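Local structure of Serine/threonine-protein kinase Tel1 (Chaetomium thermophilum, 6SKY) at residues L1697-I1700 with V1701-I1705. The protein is a serine/threonine kinase of the ATM subfamily that probably acts as a DNA damage sensor, phosphorylating its targets to activate checkpoint signalling. Residues are numbered along the deposited sequence; the frame is centred on the assembly and turned at random.
Sequences LRTI and VSDAI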
loop_
_atom_site.group_PDB
_atom_site.type_symbol
_atom_site.label_atom_id
_atom_site.label_comp_id
_atom_site.label_asym_id
_atom_site.label_seq_id
_atom_site.Cartn_x
_atom_site.Cartn_y
_atom_site.Cartn_z
ATOM N N LEU A 1697 67.025 29.308 -0.491
ATOM C CA LEU A 1697 66.582 30.080 -1.643
ATOM C C LEU A 1697 67.753 30.738 -2.356
ATOM O O LEU A 1697 67.761 30.821 -3.589
ATOM C CB LEU A 1697 65.558 31.125 -1.221
ATOM C CG LEU A 1697 64.163 30.595 -0.917
ATOM C CD1 LEU A 1697 63.252 31.724 -0.497
ATOM C CD2 LEU A 1697 63.605 29.882 -2.123
ATOM N N ARG A 1698 68.753 31.212 -1.610
ATOM C CA ARG A 1698 69.923 31.797 -2.256
ATOM C C ARG A 1698 70.641 30.763 -3.105
ATOM O O ARG A 1698 70.956 31.016 -4.273
ATOM C CB ARG A 1698 70.866 32.397 -1.215
ATOM C CG ARG A 1698 70.611 33.866 -0.936
ATOM C CD ARG A 1698 71.660 34.483 -0.029
ATOM N NE ARG A 1698 71.201 34.626 1.346
ATOM C CZ ARG A 1698 71.610 33.863 2.349
ATOM N NH1 ARG A 1698 72.493 32.902 2.135
ATOM N NH2 ARG A 1698 71.138 34.061 3.567
ATOM N N THR A 1699 70.884 29.576 -2.544
ATOM C CA THR A 1699 71.526 28.517 -3.319
ATOM C C THR A 1699 70.737 28.194 -4.581
ATOM O O THR A 1699 71.296 28.153 -5.682
ATOM C CB THR A 1699 71.682 27.262 -2.471
ATOM O OG1 THR A 1699 72.482 27.560 -1.325
ATOM C CG2 THR A 1699 72.350 26.175 -3.271
ATOM N N ILE A 1700 69.430 27.968 -4.439
ATOM C CA ILE A 1700 68.613 27.556 -5.577
ATOM C C ILE A 1700 68.619 28.624 -6.658
ATOM O O ILE A 1700 68.890 28.339 -7.829
ATOM C CB ILE A 1700 67.181 27.232 -5.126
ATOM C CG1 ILE A 1700 67.153 25.940 -4.324
ATOM C CG2 ILE A 1700 66.266 27.126 -6.315
ATOM C CD1 ILE A 1700 65.847 25.701 -3.645
ATOM N N VAL A 1701 68.314 29.869 -6.293
ATOM C CA VAL A 1701 68.169 30.900 -7.313
ATOM C C VAL A 1701 69.510 31.211 -7.961
ATOM O O VAL A 1701 69.582 31.457 -9.169
ATOM C CB VAL A 1701 67.518 32.159 -6.723
ATOM C CG1 VAL A 1701 67.432 33.243 -7.770
ATOM C CG2 VAL A 1701 66.138 31.833 -6.202
ATOM N N SER A 1702 70.599 31.185 -7.190
ATOM C CA SER A 1702 71.899 31.452 -7.787
ATOM C C SER A 1702 72.288 30.349 -8.761
ATOM O O SER A 1702 72.725 30.628 -9.885
ATOM C CB SER A 1702 72.956 31.607 -6.698
ATOM O OG SER A 1702 73.437 30.344 -6.284
ATOM N N ASP A 1703 72.129 29.085 -8.354
ATOM C CA ASP A 1703 72.494 27.976 -9.228
ATOM C C ASP A 1703 71.542 27.821 -10.402
ATOM O O ASP A 1703 71.876 27.125 -11.363
ATOM C CB ASP A 1703 72.549 26.677 -8.432
ATOM C CG ASP A 1703 73.730 26.626 -7.493
ATOM O OD1 ASP A 1703 74.001 27.641 -6.820
ATOM O OD2 ASP A 1703 74.382 25.567 -7.421
ATOM N N ALA A 1704 70.365 28.431 -10.342
ATOM C CA ALA A 1704 69.494 28.477 -11.505
ATOM C C ALA A 1704 69.828 29.634 -12.429
ATOM O O ALA A 1704 69.630 29.525 -13.642
ATOM C CB ALA A 1704 68.032 28.577 -11.069
ATOM N N ILE A 1705 70.322 30.746 -11.883
ATOM C CA ILE A 1705 70.707 31.876 -12.722
ATOM C C ILE A 1705 71.994 31.569 -13.472
ATOM O O ILE A 1705 72.103 31.833 -14.674
ATOM C CB ILE A 1705 70.838 33.154 -11.873
ATOM C CG1 ILE A 1705 69.465 33.771 -11.620
ATOM C CG2 ILE A 1705 71.743 34.161 -12.556
ATOM C CD1 ILE A 1705 68.787 34.265 -12.872
#
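Thr1699 O accepts the backbone N-H of Asp1703, with 2.9 Å from Asp1703 N to Thr1699 O, and the hydroxyl of Ser1702 lies close to the same oxygen. Ser1702 OG stands 3.1 Å from Thr1699 O, near enough for a second hydrogen bond, although its proton also has another acceptor within reach. The chi1 of 83° sets this hydroxyl between the backbone N and the carbonyl carbon, folding it back over the preceding turn, where Arg1698 O is 3.3 Å from Ser1702 OG. A weak hydrogen bond also links Ser1702 OG and Thr1735 OG1, from a later part of the chain. The i to i+4 pattern of an alpha-helix, here 1687-1706 in the solenoid part of the chain, is borne out by the flanking pairs: Val1701 N to Leu1697 O measures 2.9 Å and is nearly straight at 169°, whereas Ala1704 N to Ile1700 O, also 2.9 Å, bends to 137°. Thr1699 and Asp1703 point the same way, side by side, with Thr1699 CG2 4.2 Å from Asp1703 OD1. Thr1699 OG1 sits beside the backbone N, anti to the carbonyl carbon, and from there hydrogen-bonds Ala1695 O one turn back. Val1701 CG2 lies next to Leu1697 O, beside the backbone bond that this carbonyl accepts. The buried side is covered by neighbouring helices: Leu1697 and Ile1700 pack on Leu1675 of helix 1670-1684, while Val1701 and Ala1704 meet Cys1716 and Leu1712 of helix 1710-1719.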